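Local coordinates for protein putative hydrolase (Agrobacterium vitis, PDB 3LLC) that is a putative alpha/beta hydrolase that probably acts as an esterase, thought to remove fatty acyl groups from proteins by thioester hydrolysis and possibly to cleave an acyl-glucuronide, at residues A[24-29]-A[78-83]; A[208-213]-A[236-241]. All blocks are in the same frame, centred on the assembly; numbering follows the deposited sequence. Where two conformers were deposited one is given.

Contact 1: residues A[24-29]-A[78-83]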
loop_
_atom_site.group_PDB
_atom_site.type_symbol
_atom_site.label_atom_id
_atom_site.label_comp_id
_atom_site.label_asym_id
_atom_site.label_seq_id
_atom_site.Cartn_x
_atom_site.Cartn_y
_atom_site.Cartn_z
ATOM N N SER A 24 5.838 -10.258 14.899
ATOM C CA SER A 24 6.722 -9.094 15.027
ATOM C C SER A 24 6.980 -8.455 13.651
ATOM O O SER A 24 7.409 -9.134 12.699
ATOM C CB SER A 24 8.062 -9.468 15.681
ATOM O OG SER A 24 7.958 -9.906 17.029
ATOM N N ILE A 25 6.725 -7.145 13.553
ATOM C CA ILE A 25 6.886 -6.367 12.332
ATOM C C ILE A 25 8.161 -5.504 12.412
ATOM O O ILE A 25 8.381 -4.740 13.382
ATOM C CB ILE A 25 5.602 -5.473 12.091
ATOM C CG1 ILE A 25 4.374 -6.363 11.942
ATOM C CG2 ILE A 25 5.803 -4.490 10.911
ATOM C CD1 ILE A 25 4.448 -7.433 10.772
ATOM N N ALA A 26 9.034 -5.662 11.409
ATOM C CA ALA A 26 10.275 -4.905 11.320
ATOM C C ALA A 26 9.988 -3.543 10.630
ATOM O O ALA A 26 9.271 -3.471 9.611
ATOM C CB ALA A 26 11.353 -5.704 10.528
ATOM N N ALA A 27 10.558 -2.474 11.190
ATOM C CA ALA A 27 10.376 -1.103 10.677
ATOM C C ALA A 27 11.679 -0.298 10.721
ATOM O O ALA A 27 12.555 -0.521 11.569
ATOM C CB ALA A 27 9.226 -0.352 11.460
ATOM N N LEU A 28 11.805 0.609 9.754
ATOM C CA LEU A 28 12.919 1.545 9.615
ATOM C C LEU A 28 12.306 2.960 9.616
ATOM O O LEU A 28 11.469 3.267 8.752
ATOM C CB LEU A 28 13.658 1.290 8.291
ATOM C CG LEU A 28 14.438 -0.040 8.173
ATOM C CD1 LEU A 28 14.876 -0.298 6.723
ATOM C CD2 LEU A 28 15.655 -0.080 9.162
ATOM N N VAL A 29 12.732 3.802 10.551
ATOM C CA VAL A 29 12.102 5.110 10.789
ATOM C C VAL A 29 13.118 6.249 10.887
ATOM O O VAL A 29 14.208 6.112 11.477
ATOM C CB VAL A 29 11.265 5.113 12.090
ATOM C CG1 VAL A 29 12.166 5.188 13.319
ATOM C CG2 VAL A 29 10.303 6.282 12.096
ATOM N N GLY A 78 10.108 -9.969 3.698
ATOM C CA GLY A 78 11.327 -9.342 4.163
ATOM C C GLY A 78 11.791 -9.717 5.575
ATOM O O GLY A 78 12.053 -10.890 5.873
ATOM N N ALA A 79 11.999 -8.691 6.416
ATOM C CA ALA A 79 12.616 -8.870 7.731
ATOM C C ALA A 79 11.591 -9.187 8.828
ATOM O O ALA A 79 11.986 -9.464 9.970
ATOM C CB ALA A 79 13.491 -7.585 8.129
ATOM N N SER A 80 10.306 -9.159 8.492
ATOM C CA SER A 80 9.235 -9.438 9.477
ATOM C C SER A 80 8.970 -10.933 9.727
ATOM O O SER A 80 9.457 -11.800 8.973
ATOM C CB SER A 80 7.952 -8.726 9.076
ATOM O OG SER A 80 8.115 -7.327 9.226
ATOM N N GLY A 81 8.265 -11.228 10.824
ATOM C CA GLY A 81 7.824 -12.577 11.148
ATOM C C GLY A 81 6.535 -12.970 10.429
ATOM O O GLY A 81 5.989 -12.204 9.634
ATOM N N GLY A 82 6.061 -14.176 10.730
ATOM C CA GLY A 82 4.788 -14.683 10.219
ATOM C C GLY A 82 4.920 -15.369 8.853
ATOM O O GLY A 82 5.851 -15.047 8.105
ATOM N N ALA A 83 4.030 -16.332 8.564
ATOM C CA ALA A 83 4.025 -17.063 7.268
ATOM C C ALA A 83 3.340 -16.261 6.171
ATOM O O ALA A 83 2.285 -15.649 6.395
ATOM C CB ALA A 83 3.337 -18.452 7.415
#

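Contact 2: residues A[208-213]-A[236-241]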
loop_
_atom_site.group_PDB
_atom_site.type_symbol
_atom_site.label_atom_id
_atom_site.label_comp_id
_atom_site.label_asym_id
_atom_site.label_seq_id
_atom_site.Cartn_x
_atom_site.Cartn_y
_atom_site.Cartn_z
ATOM N N PRO A 208 -6.178 15.740 -0.070
ATOM C CA PRO A 208 -5.817 15.561 -1.515
ATOM C C PRO A 208 -5.298 14.172 -1.837
ATOM O O PRO A 208 -4.625 13.542 -1.009
ATOM C CB PRO A 208 -4.751 16.629 -1.765
ATOM C CG PRO A 208 -4.789 17.550 -0.562
ATOM C CD PRO A 208 -5.374 16.788 0.581
ATOM N N VAL A 209 -5.622 13.707 -3.055
ATOM C CA VAL A 209 -5.190 12.405 -3.553
ATOM C C VAL A 209 -4.559 12.633 -4.941
ATOM O O VAL A 209 -5.157 13.319 -5.774
ATOM C CB VAL A 209 -6.375 11.427 -3.672
ATOM C CG1 VAL A 209 -5.900 10.044 -4.185
ATOM C CG2 VAL A 209 -7.098 11.204 -2.305
ATOM N N HIS A 210 -3.364 12.071 -5.177
ATOM C CA HIS A 210 -2.724 12.083 -6.487
ATOM C C HIS A 210 -2.403 10.644 -6.831
ATOM O O HIS A 210 -1.614 9.995 -6.112
ATOM C CB HIS A 210 -1.433 12.884 -6.447
ATOM C CG HIS A 210 -0.854 13.199 -7.804
ATOM N ND1 HIS A 210 0.042 14.229 -8.002
ATOM C CD2 HIS A 210 -1.049 12.635 -9.021
ATOM C CE1 HIS A 210 0.386 14.274 -9.282
ATOM N NE2 HIS A 210 -0.270 13.324 -9.924
ATOM N N ILE A 211 -2.981 10.170 -7.932
ATOM C CA ILE A 211 -2.710 8.805 -8.475
ATOM C C ILE A 211 -1.764 8.922 -9.700
ATOM O O ILE A 211 -1.959 9.792 -10.559
ATOM C CB ILE A 211 -4.008 8.111 -8.932
ATOM C CG1 ILE A 211 -5.045 8.018 -7.791
ATOM C CG2 ILE A 211 -3.722 6.669 -9.530
ATOM C CD1 ILE A 211 -6.534 7.970 -8.289
ATOM N N LEU A 212 -0.741 8.047 -9.742
ATOM C CA LEU A 212 0.202 7.922 -10.871
ATOM C C LEU A 212 -0.009 6.497 -11.427
ATOM O O LEU A 212 0.023 5.515 -10.660
ATOM C CB LEU A 212 1.642 8.095 -10.409
ATOM C CG LEU A 212 2.076 9.504 -9.942
ATOM C CD1 LEU A 212 3.199 9.445 -8.905
ATOM C CD2 LEU A 212 2.559 10.325 -11.129
ATOM N N GLN A 213 -0.250 6.393 -12.741
ATOM C CA GLN A 213 -0.656 5.126 -13.365
ATOM C C GLN A 213 -0.127 5.031 -14.803
ATOM O O GLN A 213 -0.288 5.955 -15.648
ATOM C CB GLN A 213 -2.193 5.024 -13.351
ATOM C CG GLN A 213 -2.784 3.860 -14.126
ATOM C CD GLN A 213 -2.601 2.519 -13.421
ATOM O OE1 GLN A 213 -2.895 2.365 -12.219
ATOM N NE2 GLN A 213 -2.140 1.525 -14.184
ATOM N N ASP A 236 -10.216 17.889 -5.142
ATOM C CA ASP A 236 -8.859 17.600 -4.692
ATOM C C ASP A 236 -8.345 16.223 -5.076
ATOM O O ASP A 236 -7.666 15.584 -4.264
ATOM C CB ASP A 236 -8.816 17.740 -3.155
ATOM C CG ASP A 236 -7.782 18.740 -2.674
ATOM O OD1 ASP A 236 -6.810 19.033 -3.426
ATOM O OD2 ASP A 236 -7.947 19.224 -1.524
ATOM N N VAL A 237 -8.680 15.755 -6.283
ATOM C CA VAL A 237 -8.159 14.452 -6.796
ATOM C C VAL A 237 -7.510 14.735 -8.161
ATOM O O VAL A 237 -8.098 15.431 -9.000
ATOM C CB VAL A 237 -9.292 13.399 -6.917
ATOM C CG1 VAL A 237 -8.788 12.125 -7.580
ATOM C CG2 VAL A 237 -9.873 13.069 -5.529
ATOM N N VAL A 238 -6.299 14.190 -8.366
ATOM C CA VAL A 238 -5.566 14.349 -9.627
ATOM C C VAL A 238 -5.115 12.956 -10.063
ATOM O O VAL A 238 -4.673 12.143 -9.226
ATOM C CB VAL A 238 -4.377 15.278 -9.476
ATOM C CG1 VAL A 238 -3.516 15.313 -10.758
ATOM C CG2 VAL A 238 -4.850 16.734 -9.144
ATOM N N LEU A 239 -5.270 12.666 -11.362
ATOM C CA LEU A 239 -4.804 11.361 -11.931
ATOM C C LEU A 239 -3.794 11.667 -13.074
ATOM O O LEU A 239 -4.131 12.357 -14.022
ATOM C CB LEU A 239 -6.000 10.540 -12.444
ATOM C CG LEU A 239 -5.664 9.316 -13.360
ATOM C CD1 LEU A 239 -4.763 8.292 -12.622
ATOM C CD2 LEU A 239 -6.891 8.695 -13.954
ATOM N N THR A 240 -2.555 11.184 -12.935
ATOM C CA THR A 240 -1.534 11.373 -13.928
ATOM C C THR A 240 -1.376 10.006 -14.634
ATOM O O THR A 240 -0.911 9.032 -14.005
ATOM C CB THR A 240 -0.207 11.817 -13.306
ATOM O OG1 THR A 240 -0.365 13.091 -12.626
ATOM C CG2 THR A 240 0.922 11.985 -14.448
ATOM N N LEU A 241 -1.721 9.974 -15.922
ATOM C CA LEU A 241 -1.607 8.782 -16.781
ATOM C C LEU A 241 -0.339 8.925 -17.660
ATOM O O LEU A 241 -0.142 9.921 -18.359
ATOM C CB LEU A 241 -2.838 8.621 -17.661
ATOM C CG LEU A 241 -4.127 8.121 -16.983
ATOM C CD1 LEU A 241 -5.398 8.420 -17.858
ATOM C CD2 LEU A 241 -4.065 6.614 -16.561
#

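Contact 1: residues A[24-29]-A[78-83]
Gly81 N donates to Ser24 O at 2.9 Å with an almost straight N-H...O angle of 174°, and through this bond the irregular segment 78-83 meets strand 23-30 near its N-terminal end, the closest approach of the two backbones being Ile25 CA to Ser80 CA, 4.8 Å. The second bond comes from a side chain: the hydroxyl of Ser80 takes the N-H of Ala26, with Ala26 N and Ser80 OG 2.9 Å apart and an angle of 167° at the hydrogen. Ser80 thus stands in for a backbone acceptor. With chi1 at -69° its OG turns away from its own carbonyl carbon and reaches the strand, where it also lies close to Ile25 CA. The same OG is hydrogen-bonded to Asp73 O, just past strand 68-72, and these two partners would restrain its rotation. Beside this polar pair lies a small apolar touch, Ala26 CB against Ala79 CB at 3.7 Å. Ile25 sends its CB away from the loop, yet its CD1 comes back to 4.0 Å from Ser80 OG. Only about 201 Å² is buried. Strand 23-30 runs antiparallel between strands 9-16 and 68-72 of the central sheet. The loop after strand 68-72 continues along strand 23-30 where the pairing with 68-72 ends at Ala26 and Asp73, Ser80 and Gly81 taking up the next bonds, before the chain leads to helix 89-103. Ala79 N also bonds Asp73 OD2, while Ile25 packs on Phe72 and on Glu95 and Val99 of that helix.

Contact 2: residues A[208-213]-A[236-241]
His210 leads the side-chain part of this contact, reaching across to Thr240 of the neighbouring strand. Its CB rises on the face it shares with Leu212, Val238 and Thr240; chi1 of -168° sets CG opposite the backbone N and swings the ring over the neighbouring strand. CD2 then passes 3.7 Å from Val238 O. At the tip NE2 meets Thr240 OG1, which comes at the ring edge near its plane, at 2.7 Å in a nearly straight hydrogen bond in which either atom could be the donor. Over one ring face lies Val238 CG1, offset toward the rim, in a CH-pi contact. Farther along, Leu212 CD2 rests against Thr240 CB.

Beneath these side chains the strands run parallel, their axes 4.8 Å apart, joined by five backbone hydrogen bonds from Val209 N to Asp236 O through Gln213 N to Thr240 O. On the other face Ile211 CG2 packs on Leu239 CD1 at 3.6 Å, and Gln213 CG approaches Leu241 CD2. Gln213 NE2 makes weak hydrogen bonds to Val220 O and to OD2 of Asp217, probably the acid of a Ser-His-Asp triad, as in other alpha/beta hydrolases.

Strands 209-214 and 237-242 belong to a beta-alpha-beta unit at the edge of the sheet. The linking helix 222-230 packs on the face of Ile211 and Leu239, helix 252-266 lies over His210 and Leu212, and strand 136-143 flanks strand 209-214 on its other side.

How the contacts relate
Both contacts belong to the same mixed sheet but lie on opposite sides of the chain's centre, their own centres about 30 Å apart and without touching. Contact 1 is a surface contact on the antiparallel side, where a loop meets a strand through one backbone bond and one serine hydroxyl. Contact 2 is partly buried and joins two parallel strands, the outer one ending the sheet, with regular backbone bonding and nearly three times the buried area. Its apolar packing is accordingly broader than the single alanine pair of contact 1. At contact 2 Gln213 reaches Asp217, probably the acid of a Ser-His-Asp triad.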